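Local coordinates for DraIII (Deinococcus radiophilus, PDB 4L0K), which is a type II restriction endonuclease of the His-Me finger clan that cleaves DNA and whose cleavage fidelity rises when interactions between its domains are eliminated, at residues Phe35-Ser40 with Asp117-Leu122. Numbering follows the deposited sequence.
Sequences FPFLVS and DVARKL
Phe37 lays one face of its ring on Arg120. CG of Arg120 stands 3.5 Å from the centroid of that ring, 11° off the normal, as a CH-pi contact. The backbone joins in, with CE2 of Phe37 3.5 Å from CA of Arg120. The bond from CA to CB of Phe37 points toward the helix, and with CG between the backbone N and the carbonyl carbon (chi1 54°) the ring lies against Arg120. At the edge of the same ring lies the carbonyl of Ala119, its O 3.7 Å from CE2 of Phe37.

The methyl of Ala119 packs against both phenylalanine rings. Its CB is 4.2 Å from CZ of Phe37, and CE1 of Phe35 touches it obliquely. CZ of Phe37 in turn lies in the plane of the Phe35 ring, at its edge.

Beyond CG, the Arg120 chain bends at chi3 (-60°). Its NH2 forms a salt bridge with OD1 of Asp117, 2.7 Å long and nearly in the guanidinium plane. NH1 bonds to Gln23 and Tyr142, so both terminal nitrogens are bound.

The contact is buried packing. It sets the residues just before helix 39-44 against helix 112-126. Helix 46-57 meets Phe35 and Ala119, while helix 137-147 packs on Pro36 and Arg120.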
ATOM      1  N   PHE A  35      -6.049 -30.987  -6.691  1.00 41.24           N
ATOM      2  CA  PHE A  35      -4.947 -30.554  -5.827  1.00 36.56           C
ATOM      3  C   PHE A  35      -4.358 -31.666  -4.952  1.00 39.12           C
ATOM      4  O   PHE A  35      -4.385 -31.552  -3.722  1.00 38.55           O
ATOM      5  CB  PHE A  35      -5.387 -29.378  -4.935  1.00 35.10           C
ATOM      6  CG  PHE A  35      -5.814 -28.148  -5.704  1.00 38.08           C
ATOM      7  CD1 PHE A  35      -4.872 -27.347  -6.343  1.00 34.13           C
ATOM      8  CD2 PHE A  35      -7.156 -27.791  -5.783  1.00 36.58           C
ATOM      9  CE1 PHE A  35      -5.267 -26.218  -7.060  1.00 33.38           C
ATOM     10  CE2 PHE A  35      -7.566 -26.670  -6.497  1.00 27.44           C
ATOM     11  CZ  PHE A  35      -6.618 -25.879  -7.136  1.00 34.00           C
ATOM     12  N   PRO A  36      -3.814 -32.737  -5.577  1.00 40.53           N
ATOM     13  CA  PRO A  36      -3.295 -33.890  -4.821  1.00 35.91           C
ATOM     14  C   PRO A  36      -2.137 -33.522  -3.887  1.00 41.42           C
ATOM     15  O   PRO A  36      -2.112 -33.937  -2.723  1.00 46.17           O
ATOM     16  CB  PRO A  36      -2.815 -34.847  -5.920  1.00 35.82           C
ATOM     17  CG  PRO A  36      -2.618 -33.987  -7.142  1.00 36.32           C
ATOM     18  CD  PRO A  36      -3.671 -32.927  -7.035  1.00 37.95           C
ATOM     19  N   PHE A  37      -1.213 -32.713  -4.396  1.00 43.38           N
ATOM     20  CA  PHE A  37      -0.069 -32.208  -3.628  1.00 32.28           C
ATOM     21  C   PHE A  37      -0.442 -31.366  -2.402  1.00 31.97           C
ATOM     22  O   PHE A  37       0.419 -31.036  -1.592  1.00 39.11           O
ATOM     23  CB  PHE A  37       0.866 -31.421  -4.552  1.00 30.55           C
ATOM     24  CG  PHE A  37       0.174 -30.329  -5.323  1.00 37.78           C
ATOM     25  CD1 PHE A  37      -0.541 -30.619  -6.479  1.00 36.50           C
ATOM     26  CD2 PHE A  37       0.228 -29.011  -4.887  1.00 31.91           C
ATOM     27  CE1 PHE A  37      -1.188 -29.621  -7.183  1.00 34.45           C
ATOM     28  CE2 PHE A  37      -0.422 -28.012  -5.591  1.00 28.17           C
ATOM     29  CZ  PHE A  37      -1.122 -28.316  -6.739  1.00 29.32           C
ATOM     30  N   LEU A  38      -1.720 -31.020  -2.261  1.00 40.63           N
ATOM     31  CA  LEU A  38      -2.174 -30.294  -1.076  1.00 36.79           C
ATOM     32  C   LEU A  38      -2.896 -31.155  -0.032  1.00 47.37           C
ATOM     33  O   LEU A  38      -3.210 -30.662   1.067  1.00 50.86           O
ATOM     34  CB  LEU A  38      -3.033 -29.094  -1.464  1.00 34.67           C
ATOM     35  CG  LEU A  38      -2.215 -27.857  -1.864  1.00 34.34           C
ATOM     36  CD1 LEU A  38      -3.090 -26.821  -2.507  1.00 22.65           C
ATOM     37  CD2 LEU A  38      -1.505 -27.289  -0.651  1.00 29.63           C
ATOM     38  N   VAL A  39      -3.123 -32.436  -0.343  1.00 37.80           N
ATOM     39  CA  VAL A  39      -3.927 -33.266   0.560  1.00 31.55           C
ATOM     40  C   VAL A  39      -3.373 -33.269   1.992  1.00 29.88           C
ATOM     41  O   VAL A  39      -4.053 -32.846   2.928  1.00 39.88           O
ATOM     42  CB  VAL A  39      -4.156 -34.716   0.018  1.00 41.10           C
ATOM     43  CG1 VAL A  39      -4.800 -35.589   1.082  1.00 39.78           C
ATOM     44  CG2 VAL A  39      -5.028 -34.690  -1.234  1.00 33.73           C
ATOM     45  N   SER A  40      -2.124 -33.688   2.153  1.00 31.89           N
ATOM     46  CA  SER A  40      -1.480 -33.663   3.468  1.00 35.76           C
ATOM     47  C   SER A  40      -1.530 -32.279   4.109  1.00 34.39           C
ATOM     48  O   SER A  40      -1.841 -32.158   5.306  1.00 34.33           O
ATOM     49  CB  SER A  40      -0.037 -34.143   3.381  1.00 42.92           C
ATOM     50  OG  SER A  40       0.022 -35.463   2.873  1.00 49.37           O
ATOM     51  N   ASP A 117       0.102 -24.271 -11.621  1.00 35.51           N
ATOM     52  CA  ASP A 117       1.563 -24.167 -11.451  1.00 38.47           C
ATOM     53  C   ASP A 117       1.968 -23.370 -10.199  1.00 36.23           C
ATOM     54  O   ASP A 117       2.758 -23.850  -9.377  1.00 31.54           O
ATOM     55  CB  ASP A 117       2.217 -23.519 -12.678  1.00 44.80           C
ATOM     56  CG  ASP A 117       2.241 -24.432 -13.880  1.00 62.86           C
ATOM     57  OD1 ASP A 117       2.067 -25.657 -13.694  1.00 70.45           O
ATOM     58  OD2 ASP A 117       2.443 -23.930 -15.010  1.00 68.63           O
ATOM     59  N   VAL A 118       1.416 -22.160 -10.082  1.00 29.28           N
ATOM     60  CA  VAL A 118       1.597 -21.297  -8.916  1.00 27.69           C
ATOM     61  C   VAL A 118       1.224 -22.017  -7.614  1.00 35.51           C
ATOM     62  O   VAL A 118       2.005 -21.995  -6.648  1.00 33.49           O
ATOM     63  CB  VAL A 118       0.782 -19.979  -9.063  1.00 30.30           C
ATOM     64  CG1 VAL A 118       0.587 -19.284  -7.706  1.00 23.37           C
ATOM     65  CG2 VAL A 118       1.443 -19.038 -10.102  1.00 23.96           C
ATOM     66  N   ALA A 119       0.043 -22.652  -7.586  1.00 31.26           N
ATOM     67  CA  ALA A 119      -0.327 -23.490  -6.437  1.00 31.10           C
ATOM     68  C   ALA A 119       0.768 -24.525  -6.087  1.00 32.37           C
ATOM     69  O   ALA A 119       1.111 -24.730  -4.902  1.00 30.61           O
ATOM     70  CB  ALA A 119      -1.665 -24.182  -6.681  1.00 25.85           C
ATOM     71  N   ARG A 120       1.324 -25.164  -7.116  1.00 26.30           N
ATOM     72  CA  ARG A 120       2.344 -26.188  -6.865  1.00 38.04           C
ATOM     73  C   ARG A 120       3.619 -25.574  -6.259  1.00 32.88           C
ATOM     74  O   ARG A 120       4.208 -26.112  -5.314  1.00 30.41           O
ATOM     75  CB  ARG A 120       2.676 -26.954  -8.147  1.00 35.68           C
ATOM     76  CG  ARG A 120       2.039 -28.335  -8.262  1.00 37.76           C
ATOM     77  CD  ARG A 120       2.530 -29.050  -9.526  1.00 38.95           C
ATOM     78  NE  ARG A 120       2.192 -28.292 -10.727  1.00 36.38           N
ATOM     79  CZ  ARG A 120       1.222 -28.625 -11.573  1.00 40.74           C
ATOM     80  NH1 ARG A 120       0.495 -29.720 -11.361  1.00 38.70           N
ATOM     81  NH2 ARG A 120       0.981 -27.869 -12.633  1.00 36.44           N
ATOM     82  N   LYS A 121       4.014 -24.427  -6.801  1.00 30.77           N
ATOM     83  CA  LYS A 121       5.230 -23.749  -6.375  1.00 30.49           C
ATOM     84  C   LYS A 121       5.125 -23.353  -4.922  1.00 29.29           C
ATOM     85  O   LYS A 121       6.028 -23.590  -4.136  1.00 32.67           O
ATOM     86  CB  LYS A 121       5.458 -22.500  -7.218  1.00 30.84           C
ATOM     87  CG  LYS A 121       6.638 -21.668  -6.751  1.00 39.84           C
ATOM     88  CD  LYS A 121       7.961 -22.425  -6.875  1.00 39.04           C
ATOM     89  CE  LYS A 121       9.118 -21.558  -6.410  1.00 39.79           C
ATOM     90  NZ  LYS A 121       9.207 -20.283  -7.187  1.00 44.74           N
ATOM     91  N   LEU A 122       3.995 -22.748  -4.587  1.00 34.93           N
ATOM     92  CA  LEU A 122       3.732 -22.252  -3.253  1.00 30.27           C
ATOM     93  C   LEU A 122       3.668 -23.385  -2.228  1.00 33.74           C
ATOM     94  O   LEU A 122       4.105 -23.210  -1.083  1.00 34.23           O
ATOM     95  CB  LEU A 122       2.421 -21.462  -3.271  1.00 27.42           C
ATOM     96  CG  LEU A 122       2.493 -19.939  -3.272  1.00 30.75           C
ATOM     97  CD1 LEU A 122       3.860 -19.402  -3.673  1.00 31.84           C
ATOM     98  CD2 LEU A 122       1.407 -19.356  -4.144  1.00 30.76           C
TER